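Local coordinates for protein trehalose-6-phosphate phosphatase (Candida albicans, PDB 5DXF) that belongs to glycosyltransferase family 20 and probably adopts the paired Rossmann-like architecture of the GT-B clan, at residues G330-V335 with V424-L429; R337-K342 with V372-Y377; Q348-F353 with E389-I394; T366-Q371 with P405-Q410. All blocks are in the same frame, centred on the assembly; numbering follows the deposited sequence.

All four contacts lie in the part of the chain built around the parallel strands 332-339, 367-374 and 406-409. Interactions 2 and 4 are pairings between neighbouring strands, and they share strand 367-374. Interaction 1 joins strand 332-339 to the chain entering strand 428-430, carrying the arrangement on toward the parallel strands beyond, through a side-chain carboxylate as well as backbone bonds. Interaction 3 lies on one face of the sheet, where helices 346-359 and 381-398 meet through aliphatic and aromatic groups with no hydrogen bond between the two segments. Interactions 1, 3 and 4 are largely buried. Interaction 2, at the carboxyl ends of the strands, is partly buried and richer in charged and hydroxyl side chains.

Interaction 1: G330-V335 with V424-L429; sequences GKKLIV and VADLAL
Leu333 O is gripped by two successive backbone N-H groups of the other segment. Asp426 N reaches it at 2.9 Å, in the plane of the carbonyl, while Leu427 N makes a weak, bent bond to the same oxygen. The carboxylate of Asp426 completes the hold on this residue: OD2 accepts Leu333 N at 3.0 Å through its anti lone pair, with an N-H...O angle of 159°. With chi1 at -61°, CG of Asp426 sits beside its own backbone N, which turns the carboxylate back onto the same residue that its amide holds. Further on, Ile334 and Leu427 form a single bridge, and Val335 N gives a nearly straight bond (172°) to Leu427 O at 3.2 Å. The side chains of Ile334 and Leu427 run side by side, their CD1 methyls 3.8 Å apart. Among the apolar groups, Val335 CG2 rests on Ala425 CB, and Leu333 CD2 meets Val424 CG1 at 4.0 Å. The backbones of Lys332 and Ile334 bond to strand 367-374 on the other side, so Leu333 and Val335 are the residues that bond to 424-429. In the residues leading into strand 428-430, a carboxylate thus accepts a strand N-H as a backbone carbonyl would.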
loop_
_atom_site.group_PDB
_atom_site.type_symbol
_atom_site.label_atom_id
_atom_site.label_comp_id
_atom_site.label_asym_id
_atom_site.label_seq_id
_atom_site.Cartn_x
_atom_site.Cartn_y
_atom_site.Cartn_z
ATOM N N GLY A 330 -28.068 14.067 -11.745
ATOM C CA GLY A 330 -27.721 15.214 -12.563
ATOM C C GLY A 330 -26.335 15.769 -12.285
ATOM O O GLY A 330 -25.997 16.858 -12.751
ATOM N N LYS A 331 -25.530 15.024 -11.531
ATOM C CA LYS A 331 -24.181 15.466 -11.185
ATOM C C LYS A 331 -23.123 14.411 -11.503
ATOM O O LYS A 331 -23.406 13.214 -11.508
ATOM C CB LYS A 331 -24.110 15.844 -9.702
ATOM C CG LYS A 331 -24.931 17.070 -9.348
ATOM C CD LYS A 331 -24.876 17.384 -7.864
ATOM C CE LYS A 331 -25.614 18.676 -7.566
ATOM N NZ LYS A 331 -25.059 19.807 -8.359
ATOM N N LYS A 332 -21.903 14.872 -11.771
ATOM C CA LYS A 332 -20.780 13.984 -12.059
ATOM C C LYS A 332 -19.922 13.793 -10.810
ATOM O O LYS A 332 -19.563 14.763 -10.141
ATOM C CB LYS A 332 -19.932 14.541 -13.205
ATOM C CG LYS A 332 -20.681 14.736 -14.520
ATOM C CD LYS A 332 -21.039 13.406 -15.174
ATOM C CE LYS A 332 -21.677 13.608 -16.547
ATOM N NZ LYS A 332 -22.054 12.318 -17.197
ATOM N N LEU A 333 -19.588 12.542 -10.506
ATOM C CA LEU A 333 -18.919 12.218 -9.248
ATOM C C LEU A 333 -17.462 11.789 -9.412
ATOM O O LEU A 333 -17.161 10.822 -10.116
ATOM C CB LEU A 333 -19.693 11.118 -8.517
ATOM C CG LEU A 333 -20.644 11.550 -7.395
ATOM C CD1 LEU A 333 -21.209 12.945 -7.638
ATOM C CD2 LEU A 333 -21.762 10.531 -7.213
ATOM N N ILE A 334 -16.566 12.515 -8.750
ATOM C CA ILE A 334 -15.167 12.116 -8.654
ATOM C C ILE A 334 -14.942 11.518 -7.270
ATOM O O ILE A 334 -15.201 12.174 -6.258
ATOM C CB ILE A 334 -14.207 13.304 -8.885
ATOM C CG1 ILE A 334 -14.682 14.151 -10.067
ATOM C CG2 ILE A 334 -12.785 12.811 -9.109
ATOM C CD1 ILE A 334 -13.716 15.249 -10.465
ATOM N N VAL A 335 -14.476 10.272 -7.227
ATOM C CA VAL A 335 -14.322 9.558 -5.963
ATOM C C VAL A 335 -12.905 9.029 -5.766
ATOM O O VAL A 335 -12.349 8.369 -6.648
ATOM C CB VAL A 335 -15.310 8.378 -5.866
ATOM C CG1 VAL A 335 -15.102 7.609 -4.566
ATOM C CG2 VAL A 335 -16.737 8.880 -5.971
ATOM N N VAL A 424 -20.385 4.011 -8.161
ATOM C CA VAL A 424 -21.165 5.170 -8.601
ATOM C C VAL A 424 -20.264 6.226 -9.245
ATOM O O VAL A 424 -20.739 7.132 -9.929
ATOM C CB VAL A 424 -21.949 5.826 -7.429
ATOM C CG1 VAL A 424 -23.008 6.806 -7.948
ATOM C CG2 VAL A 424 -22.607 4.769 -6.552
ATOM N N ALA A 425 -18.958 6.100 -9.034
ATOM C CA ALA A 425 -18.009 7.096 -9.522
ATOM C C ALA A 425 -18.034 7.263 -11.041
ATOM O O ALA A 425 -18.021 6.281 -11.788
ATOM C CB ALA A 425 -16.610 6.741 -9.069
ATOM N N ASP A 426 -18.095 8.506 -11.494
ATOM C CA ASP A 426 -17.949 8.819 -12.895
ATOM C C ASP A 426 -16.483 9.089 -13.221
ATOM O O ASP A 426 -16.094 9.150 -14.374
ATOM C CB ASP A 426 -18.813 10.024 -13.261
ATOM C CG ASP A 426 -20.297 9.779 -13.022
ATOM O OD1 ASP A 426 -20.911 8.980 -13.760
ATOM O OD2 ASP A 426 -20.851 10.396 -12.094
ATOM N N LEU A 427 -15.678 9.258 -12.182
ATOM C CA LEU A 427 -14.251 9.490 -12.337
ATOM C C LEU A 427 -13.461 8.957 -11.156
ATOM O O LEU A 427 -13.947 8.919 -10.045
ATOM C CB LEU A 427 -13.975 10.981 -12.489
ATOM C CG LEU A 427 -12.798 11.414 -13.352
ATOM C CD1 LEU A 427 -12.258 12.743 -12.886
ATOM C CD2 LEU A 427 -11.692 10.384 -13.365
ATOM N N ALA A 428 -12.230 8.566 -11.407
ATOM C CA ALA A 428 -11.307 8.251 -10.356
ATOM C C ALA A 428 -10.084 9.090 -10.627
ATOM O O ALA A 428 -9.657 9.194 -11.757
ATOM C CB ALA A 428 -10.962 6.785 -10.376
ATOM N N LEU A 429 -9.538 9.713 -9.597
ATOM C CA LEU A 429 -8.335 10.528 -9.760
ATOM C C LEU A 429 -7.277 10.136 -8.734
ATOM O O LEU A 429 -7.472 10.306 -7.531
ATOM C CB LEU A 429 -8.665 12.024 -9.646
ATOM C CG LEU A 429 -7.541 13.037 -9.896
ATOM C CD1 LEU A 429 -6.759 12.672 -11.149
ATOM C CD2 LEU A 429 -8.106 14.453 -10.007
#

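Interaction 2: R337-K342 with V372-Y377; sequences RDRLDK and VSSPGY
Arg337, Asp338 and Arg339 pair in parallel with Val372, Ser373 and Ser374, the two short strands lying 4.6 Å apart at closest approach and 25° off parallel. Asp338 bonds through both backbone groups: its N goes to Val372 O at 3.2 Å, and its O receives Ser374 N. Leu340 N then closes on Ser374 O at 2.8 Å, nearly straight at 168°, so the pairing runs one residue past the end of strand 332-339. On the sheet face carrying Arg337, Arg339, Val372 and Ser374, the aliphatic part of Arg337 lies across Val372, with CB 3.6 Å from Val372 CG1. Arg339 CG packs on Ser374 CB at the same distance, and its extended chain takes NH1 to within 4.3 Å of Tyr377 CE1, at the edge of the ring. Past the strand end, Leu340 CG leans against Ser373 CB at 3.7 Å. Asp338, on the face it shares with Ser373, makes a salt bridge with Lys349 of helix 346-359, the crossover helix between these two strands. Ser373 OG is probably hydrogen-bonded to His408 NE2 of the next strand, Leu340 rests on helix 381-398, and Tyr377 touches helix 147-160, which lies earlier in the chain.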
loop_
_atom_site.group_PDB
_atom_site.type_symbol
_atom_site.label_atom_id
_atom_site.label_comp_id
_atom_site.label_asym_id
_atom_site.label_seq_id
_atom_site.Cartn_x
_atom_site.Cartn_y
_atom_site.Cartn_z
ATOM N N ARG A 337 -10.006 7.596 -2.434
ATOM C CA ARG A 337 -9.687 7.313 -1.039
ATOM C C ARG A 337 -8.180 7.257 -0.839
ATOM O O ARG A 337 -7.504 6.383 -1.386
ATOM C CB ARG A 337 -10.315 5.999 -0.570
ATOM C CG ARG A 337 -10.098 5.745 0.920
ATOM C CD ARG A 337 -10.766 4.468 1.414
ATOM N NE ARG A 337 -10.091 3.261 0.942
ATOM C CZ ARG A 337 -10.364 2.033 1.377
ATOM N NH1 ARG A 337 -11.298 1.845 2.299
ATOM N NH2 ARG A 337 -9.700 0.993 0.891
ATOM N N ASP A 338 -7.659 8.189 -0.052
ATOM C CA ASP A 338 -6.228 8.244 0.205
ATOM C C ASP A 338 -5.959 8.607 1.656
ATOM O O ASP A 338 -6.773 9.267 2.295
ATOM C CB ASP A 338 -5.551 9.259 -0.722
ATOM C CG ASP A 338 -5.789 8.963 -2.188
ATOM O OD1 ASP A 338 -5.032 8.154 -2.761
ATOM O OD2 ASP A 338 -6.733 9.541 -2.767
ATOM N N ARG A 339 -4.819 8.165 2.176
ATOM C CA ARG A 339 -4.361 8.624 3.479
ATOM C C ARG A 339 -3.953 10.089 3.375
ATOM O O ARG A 339 -3.434 10.519 2.345
ATOM C CB ARG A 339 -3.191 7.776 3.979
ATOM C CG ARG A 339 -3.591 6.401 4.489
ATOM C CD ARG A 339 -2.371 5.583 4.877
ATOM N NE ARG A 339 -2.718 4.443 5.722
ATOM C CZ ARG A 339 -1.828 3.625 6.274
ATOM N NH1 ARG A 339 -0.532 3.814 6.069
ATOM N NH2 ARG A 339 -2.234 2.615 7.031
ATOM N N LEU A 340 -4.148 10.857 4.433
ATOM C CA LEU A 340 -3.815 12.260 4.347
ATOM C C LEU A 340 -2.339 12.364 4.635
ATOM O O LEU A 340 -1.908 12.245 5.765
ATOM C CB LEU A 340 -4.603 13.055 5.370
ATOM C CG LEU A 340 -5.875 13.724 4.876
ATOM C CD1 LEU A 340 -6.414 14.711 5.898
ATOM C CD2 LEU A 340 -5.611 14.402 3.553
ATOM N N ASP A 341 -1.576 12.598 3.580
ATOM C CA ASP A 341 -0.136 12.488 3.605
ATOM C C ASP A 341 0.487 13.344 2.533
ATOM O O ASP A 341 -0.193 13.815 1.647
ATOM C CB ASP A 341 0.268 11.052 3.370
ATOM C CG ASP A 341 1.044 10.499 4.505
ATOM O OD1 ASP A 341 1.692 11.296 5.202
ATOM O OD2 ASP A 341 1.008 9.274 4.710
ATOM N N LYS A 342 1.783 13.571 2.647
ATOM C CA LYS A 342 2.532 14.251 1.610
ATOM C C LYS A 342 2.589 13.484 0.292
ATOM O O LYS A 342 2.518 14.069 -0.771
ATOM C CB LYS A 342 3.939 14.572 2.095
ATOM C CG LYS A 342 3.979 15.422 3.343
ATOM C CD LYS A 342 5.292 16.164 3.458
ATOM C CE LYS A 342 5.343 16.993 4.724
ATOM N NZ LYS A 342 6.236 16.385 5.742
ATOM N N VAL A 372 -12.527 10.506 0.700
ATOM C CA VAL A 372 -12.492 9.864 2.008
ATOM C C VAL A 372 -11.034 9.635 2.395
ATOM O O VAL A 372 -10.274 9.011 1.655
ATOM C CB VAL A 372 -13.275 8.535 2.023
ATOM C CG1 VAL A 372 -13.118 7.813 0.696
ATOM C CG2 VAL A 372 -12.812 7.653 3.177
ATOM N N SER A 373 -10.644 10.159 3.552
ATOM C CA SER A 373 -9.243 10.156 3.950
ATOM C C SER A 373 -8.981 9.363 5.224
ATOM O O SER A 373 -9.858 9.210 6.073
ATOM C CB SER A 373 -8.744 11.592 4.122
ATOM O OG SER A 373 -9.661 12.361 4.878
ATOM N N SER A 374 -7.756 8.863 5.339
ATOM C CA SER A 374 -7.314 8.128 6.514
ATOM C C SER A 374 -6.269 8.960 7.255
ATOM O O SER A 374 -5.503 9.688 6.626
ATOM C CB SER A 374 -6.747 6.766 6.110
ATOM O OG SER A 374 -7.574 6.142 5.141
ATOM N N PRO A 375 -6.233 8.865 8.594
ATOM C CA PRO A 375 -5.348 9.735 9.381
ATOM C C PRO A 375 -3.861 9.392 9.264
ATOM O O PRO A 375 -3.500 8.220 9.144
ATOM C CB PRO A 375 -5.834 9.509 10.813
ATOM C CG PRO A 375 -6.357 8.116 10.797
ATOM C CD PRO A 375 -7.027 7.971 9.457
ATOM N N GLY A 376 -3.015 10.421 9.312
ATOM C CA GLY A 376 -1.574 10.260 9.192
ATOM C C GLY A 376 -0.888 10.211 10.544
ATOM O O GLY A 376 -1.492 10.533 11.566
ATOM N N TYR A 377 0.382 9.815 10.556
ATOM C CA TYR A 377 1.079 9.550 11.813
ATOM C C TYR A 377 1.486 10.842 12.518
ATOM O O TYR A 377 1.186 11.014 13.703
ATOM C CB TYR A 377 2.287 8.643 11.559
ATOM C CG TYR A 377 1.883 7.212 11.257
ATOM C CD1 TYR A 377 1.313 6.871 10.035
ATOM C CD2 TYR A 377 2.055 6.207 12.199
ATOM C CE1 TYR A 377 0.932 5.568 9.758
ATOM C CE2 TYR A 377 1.679 4.899 11.930
ATOM C CZ TYR A 377 1.119 4.586 10.709
ATOM O OH TYR A 377 0.745 3.290 10.438
#

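Interaction 3: Q348-F353 with E389-I394; sequences QKLEGF and EIISRI
Ile390 meets Leu350 where two crossover helices of the Rossmann-like sheet run side by side. Helices 346-359 and 381-398 each belong to one of two successive beta-alpha-beta units; these segments have axes 9.9 Å apart and only 19° from parallel. The branch methyl CG2 of Ile390 touches Leu350 CB at 3.7 Å. Its longer branch, CG1-CD1, ends with CD1 4.3 Å from Glu351 OE1 at the margin of the contact. One residue on, Ile391 lies nearer the sheet: its CG1 meets Leu350 CD1 at 3.6 Å, the two side chains lying at an angle to each other, and the isoleucine also touches Val406 and His408. The leucine is therefore approached on its CB by one isoleucine and on a terminal methyl by the next. Arg393 makes a salt bridge to Glu354, just past the first segment. Ile394, one turn on from Ile390, reaches Leu350 as well, and Phe353. Its CG1 stands beside the backbone N (chi1 -61°), and the extended chi2 (179°) then carries CD1 over to helix 346-359. There CD1 lies 3.4 Å from Leu350 O and, obliquely to the ring, 4.0 Å from Phe353 CD2, while CG2 of Ile394 comes within 4.2 Å of Phe353 CE2.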
loop_
_atom_site.group_PDB
_atom_site.type_symbol
_atom_site.label_atom_id
_atom_site.label_comp_id
_atom_site.label_asym_id
_atom_site.label_seq_id
_atom_site.Cartn_x
_atom_site.Cartn_y
_atom_site.Cartn_z
ATOM N N GLN A 348 -2.432 18.094 -4.358
ATOM C CA GLN A 348 -2.319 18.269 -5.801
ATOM C C GLN A 348 -3.657 18.000 -6.485
ATOM O O GLN A 348 -4.018 18.670 -7.455
ATOM C CB GLN A 348 -1.235 17.354 -6.376
ATOM C CG GLN A 348 0.192 17.776 -6.039
ATOM C CD GLN A 348 0.550 17.552 -4.582
ATOM O OE1 GLN A 348 0.105 16.587 -3.963
ATOM N NE2 GLN A 348 1.354 18.449 -4.025
ATOM N N LYS A 349 -4.388 17.018 -5.968
ATOM C CA LYS A 349 -5.710 16.685 -6.484
ATOM C C LYS A 349 -6.668 17.857 -6.306
ATOM O O LYS A 349 -7.404 18.218 -7.227
ATOM C CB LYS A 349 -6.262 15.443 -5.783
ATOM C CG LYS A 349 -7.615 14.981 -6.300
ATOM C CD LYS A 349 -8.174 13.846 -5.453
ATOM C CE LYS A 349 -7.162 12.722 -5.287
ATOM N NZ LYS A 349 -7.747 11.548 -4.582
ATOM N N LEU A 350 -6.646 18.452 -5.118
ATOM C CA LEU A 350 -7.528 19.569 -4.803
ATOM C C LEU A 350 -7.164 20.828 -5.588
ATOM O O LEU A 350 -8.043 21.583 -6.001
ATOM C CB LEU A 350 -7.496 19.860 -3.304
ATOM C CG LEU A 350 -8.006 18.730 -2.410
ATOM C CD1 LEU A 350 -7.864 19.106 -0.948
ATOM C CD2 LEU A 350 -9.451 18.388 -2.743
ATOM N N GLU A 351 -5.869 21.051 -5.790
ATOM C CA GLU A 351 -5.414 22.197 -6.569
ATOM C C GLU A 351 -5.826 22.044 -8.030
ATOM O O GLU A 351 -6.367 22.976 -8.637
ATOM C CB GLU A 351 -3.898 22.364 -6.444
ATOM C CG GLU A 351 -3.479 23.127 -5.196
ATOM C CD GLU A 351 -2.031 22.895 -4.817
ATOM O OE1 GLU A 351 -1.554 23.548 -3.864
ATOM O OE2 GLU A 351 -1.371 22.055 -5.464
ATOM N N GLY A 352 -5.585 20.860 -8.583
ATOM C CA GLY A 352 -6.008 20.559 -9.939
ATOM C C GLY A 352 -7.511 20.688 -10.105
ATOM O O GLY A 352 -7.992 21.161 -11.137
ATOM N N PHE A 353 -8.256 20.274 -9.082
ATOM C CA PHE A 353 -9.713 20.350 -9.111
ATOM C C PHE A 353 -10.185 21.795 -9.097
ATOM O O PHE A 353 -11.118 22.163 -9.816
ATOM C CB PHE A 353 -10.320 19.591 -7.930
ATOM C CG PHE A 353 -11.822 19.643 -7.884
ATOM C CD1 PHE A 353 -12.574 19.357 -9.014
ATOM C CD2 PHE A 353 -12.482 19.959 -6.708
ATOM C CE1 PHE A 353 -13.957 19.398 -8.973
ATOM C CE2 PHE A 353 -13.863 20.000 -6.662
ATOM C CZ PHE A 353 -14.602 19.719 -7.794
ATOM N N GLU A 389 -7.711 23.752 4.100
ATOM C CA GLU A 389 -7.780 25.135 3.646
ATOM C C GLU A 389 -8.230 25.209 2.189
ATOM O O GLU A 389 -9.096 26.015 1.835
ATOM C CB GLU A 389 -6.422 25.824 3.827
ATOM C CG GLU A 389 -6.351 27.242 3.268
ATOM C CD GLU A 389 -5.061 27.957 3.633
ATOM O OE1 GLU A 389 -4.745 28.985 2.998
ATOM O OE2 GLU A 389 -4.366 27.494 4.564
ATOM N N ILE A 390 -7.648 24.355 1.354
ATOM C CA ILE A 390 -8.008 24.311 -0.058
ATOM C C ILE A 390 -9.468 23.893 -0.235
ATOM O O ILE A 390 -10.190 24.476 -1.043
ATOM C CB ILE A 390 -7.094 23.350 -0.846
ATOM C CG1 ILE A 390 -5.625 23.706 -0.620
ATOM C CG2 ILE A 390 -7.420 23.398 -2.328
ATOM C CD1 ILE A 390 -4.657 22.624 -1.059
ATOM N N ILE A 391 -9.900 22.893 0.529
ATOM C CA ILE A 391 -11.292 22.449 0.479
ATOM C C ILE A 391 -12.240 23.584 0.853
ATOM O O ILE A 391 -13.217 23.846 0.146
ATOM C CB ILE A 391 -11.545 21.247 1.412
ATOM C CG1 ILE A 391 -10.806 20.010 0.902
ATOM C CG2 ILE A 391 -13.032 20.949 1.502
ATOM C CD1 ILE A 391 -10.986 18.789 1.776
ATOM N N SER A 392 -11.940 24.259 1.958
ATOM C CA SER A 392 -12.728 25.401 2.397
ATOM C C SER A 392 -12.781 26.479 1.322
ATOM O O SER A 392 -13.827 27.093 1.110
ATOM C CB SER A 392 -12.163 25.982 3.695
ATOM O OG SER A 392 -12.350 25.092 4.782
ATOM N N ARG A 393 -11.659 26.698 0.639
ATOM C CA ARG A 393 -11.588 27.712 -0.411
ATOM C C ARG A 393 -12.470 27.355 -1.607
ATOM O O ARG A 393 -13.235 28.191 -2.097
ATOM C CB ARG A 393 -10.143 27.908 -0.871
ATOM C CG ARG A 393 -9.866 29.259 -1.516
ATOM C CD ARG A 393 -8.626 29.198 -2.399
ATOM N NE ARG A 393 -7.548 28.446 -1.761
ATOM C CZ ARG A 393 -6.626 27.747 -2.418
ATOM N NH1 ARG A 393 -6.644 27.697 -3.743
ATOM N NH2 ARG A 393 -5.685 27.091 -1.752
ATOM N N ILE A 394 -12.358 26.111 -2.067
ATOM C CA ILE A 394 -13.146 25.625 -3.196
ATOM C C ILE A 394 -14.643 25.659 -2.894
ATOM O O ILE A 394 -15.437 26.125 -3.711
ATOM C CB ILE A 394 -12.743 24.186 -3.589
ATOM C CG1 ILE A 394 -11.276 24.139 -4.018
ATOM C CG2 ILE A 394 -13.633 23.665 -4.703
ATOM C CD1 ILE A 394 -10.799 22.759 -4.406
#

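Interaction 4: T366-Q371 with P405-Q410; sequences TVVLIQ and PVLHYQ
The beta-alpha-beta unit formed by strand 367-374, helix 381-398 and strand 406-409 closes here, with Leu369, Ile370 and Gln371 matched in parallel to Val406, Leu407 and His408. Leu407 supplies both backbone groups: its N bonds to Leu369 O at 2.7 Å, and its O receives Gln371 N at 2.7 Å, with the donor nearly in line with the carbonyl. Tyr409 N then reaches Gln371 O at 2.9 Å. Such parallel pairing with a helical crossover is the repeating step of a Rossmann-like domain, and strand 406-409 lies at an edge of the sheet. Leu369 and Val406 face the crossover helices, their side chains running alongside each other with Leu369 CD2 3.9 Å from Val406 CG1. Gln371 points to the same face; its CG stands opposite the backbone N (chi1 -173°) and the chain then bends, taking OE1 to Lys349 of helix 346-359. On the reverse face, Leu407 CD1 lies against Val368 CG1 (4.0 Å) and Ile370 CG1 (4.1 Å), two residues of the adjacent strand. The ring of Tyr409 takes Ile370 CG2 in plane at its edge, 3.9 Å from CE2, and His408 likewise turns a ring edge to Gln371 O, with CD2 3.4 Å away.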
loop_
_atom_site.group_PDB
_atom_site.type_symbol
_atom_site.label_atom_id
_atom_site.label_comp_id
_atom_site.label_asym_id
_atom_site.label_seq_id
_atom_site.Cartn_x
_atom_site.Cartn_y
_atom_site.Cartn_z
ATOM N N THR A 366 -22.146 21.131 -11.284
ATOM C CA THR A 366 -22.422 19.765 -11.725
ATOM C C THR A 366 -21.366 18.732 -11.331
ATOM O O THR A 366 -21.601 17.532 -11.459
ATOM C CB THR A 366 -22.595 19.707 -13.256
ATOM O OG1 THR A 366 -21.545 20.451 -13.886
ATOM C CG2 THR A 366 -23.936 20.297 -13.662
ATOM N N VAL A 367 -20.209 19.182 -10.857
ATOM C CA VAL A 367 -19.160 18.240 -10.473
ATOM C C VAL A 367 -18.936 18.217 -8.969
ATOM O O VAL A 367 -18.693 19.252 -8.349
ATOM C CB VAL A 367 -17.825 18.561 -11.164
ATOM C CG1 VAL A 367 -16.791 17.498 -10.829
ATOM C CG2 VAL A 367 -18.019 18.643 -12.657
ATOM N N VAL A 368 -19.017 17.025 -8.390
ATOM C CA VAL A 368 -18.776 16.850 -6.964
ATOM C C VAL A 368 -17.584 15.931 -6.724
ATOM O O VAL A 368 -17.544 14.807 -7.224
ATOM C CB VAL A 368 -20.011 16.277 -6.248
ATOM C CG1 VAL A 368 -19.681 15.959 -4.797
ATOM C CG2 VAL A 368 -21.175 17.254 -6.337
ATOM N N LEU A 369 -16.609 16.423 -5.964
ATOM C CA LEU A 369 -15.440 15.629 -5.599
ATOM C C LEU A 369 -15.637 15.018 -4.216
ATOM O O LEU A 369 -15.772 15.739 -3.227
ATOM C CB LEU A 369 -14.169 16.488 -5.634
ATOM C CG LEU A 369 -12.811 15.816 -5.393
ATOM C CD1 LEU A 369 -11.722 16.494 -6.209
ATOM C CD2 LEU A 369 -12.440 15.841 -3.919
ATOM N N ILE A 370 -15.659 13.691 -4.148
ATOM C CA ILE A 370 -15.786 12.996 -2.872
ATOM C C ILE A 370 -14.450 12.391 -2.458
ATOM O O ILE A 370 -13.924 11.503 -3.131
ATOM C CB ILE A 370 -16.856 11.886 -2.930
ATOM C CG1 ILE A 370 -18.233 12.499 -3.181
ATOM C CG2 ILE A 370 -16.857 11.077 -1.637
ATOM C CD1 ILE A 370 -19.285 11.497 -3.586
ATOM N N GLN A 371 -13.904 12.889 -1.352
ATOM C CA GLN A 371 -12.640 12.389 -0.825
ATOM C C GLN A 371 -12.829 11.793 0.566
ATOM O O GLN A 371 -13.257 12.483 1.492
ATOM C CB GLN A 371 -11.592 13.506 -0.776
ATOM C CG GLN A 371 -10.196 13.032 -0.397
ATOM C CD GLN A 371 -9.563 12.170 -1.470
ATOM O OE1 GLN A 371 -9.816 12.356 -2.661
ATOM N NE2 GLN A 371 -8.740 11.215 -1.055
ATOM N N PRO A 405 -19.081 21.223 -3.798
ATOM C CA PRO A 405 -18.075 20.696 -4.730
ATOM C C PRO A 405 -17.179 19.616 -4.123
ATOM O O PRO A 405 -16.969 18.582 -4.759
ATOM C CB PRO A 405 -17.253 21.936 -5.091
ATOM C CG PRO A 405 -18.181 23.072 -4.885
ATOM C CD PRO A 405 -19.012 22.690 -3.698
ATOM N N VAL A 406 -16.652 19.856 -2.924
ATOM C CA VAL A 406 -15.794 18.872 -2.270
ATOM C C VAL A 406 -16.414 18.313 -0.992
ATOM O O VAL A 406 -16.762 19.060 -0.078
ATOM C CB VAL A 406 -14.416 19.462 -1.918
ATOM C CG1 VAL A 406 -13.546 18.398 -1.260
ATOM C CG2 VAL A 406 -13.739 20.003 -3.161
ATOM N N LEU A 407 -16.550 16.993 -0.940
ATOM C CA LEU A 407 -17.006 16.317 0.266
ATOM C C LEU A 407 -15.848 15.542 0.880
ATOM O O LEU A 407 -15.252 14.681 0.229
ATOM C CB LEU A 407 -18.182 15.388 -0.042
ATOM C CG LEU A 407 -19.475 16.108 -0.438
ATOM C CD1 LEU A 407 -20.517 15.143 -0.986
ATOM C CD2 LEU A 407 -20.032 16.896 0.739
ATOM N N HIS A 408 -15.529 15.862 2.131
ATOM C CA HIS A 408 -14.389 15.257 2.812
ATOM C C HIS A 408 -14.819 14.441 4.028
ATOM O O HIS A 408 -15.280 14.993 5.029
ATOM C CB HIS A 408 -13.388 16.333 3.236
ATOM C CG HIS A 408 -12.069 15.787 3.683
ATOM N ND1 HIS A 408 -11.102 16.574 4.273
ATOM C CD2 HIS A 408 -11.548 14.539 3.622
ATOM C CE1 HIS A 408 -10.046 15.833 4.557
ATOM N NE2 HIS A 408 -10.292 14.592 4.173
ATOM N N TYR A 409 -14.650 13.127 3.935
ATOM C CA TYR A 409 -14.973 12.229 5.035
ATOM C C TYR A 409 -13.692 11.683 5.650
ATOM O O TYR A 409 -12.909 11.022 4.970
ATOM C CB TYR A 409 -15.864 11.081 4.554
ATOM C CG TYR A 409 -17.136 11.530 3.875
ATOM C CD1 TYR A 409 -18.264 11.863 4.614
ATOM C CD2 TYR A 409 -17.213 11.611 2.493
ATOM C CE1 TYR A 409 -19.429 12.273 3.993
ATOM C CE2 TYR A 409 -18.370 12.019 1.864
ATOM C CZ TYR A 409 -19.475 12.348 2.616
ATOM O OH TYR A 409 -20.631 12.754 1.989
ATOM N N GLN A 410 -13.482 11.965 6.932
ATOM C CA GLN A 410 -12.302 11.478 7.639
ATOM C C GLN A 410 -12.664 10.329 8.572
ATOM O O GLN A 410 -11.796 9.760 9.235
ATOM C CB GLN A 410 -11.637 12.619 8.417
ATOM C CG GLN A 410 -10.976 13.659 7.523
ATOM C CD GLN A 410 -10.561 14.913 8.267
ATOM O OE1 GLN A 410 -11.156 15.976 8.091
ATOM N NE2 GLN A 410 -9.525 14.802 9.090
#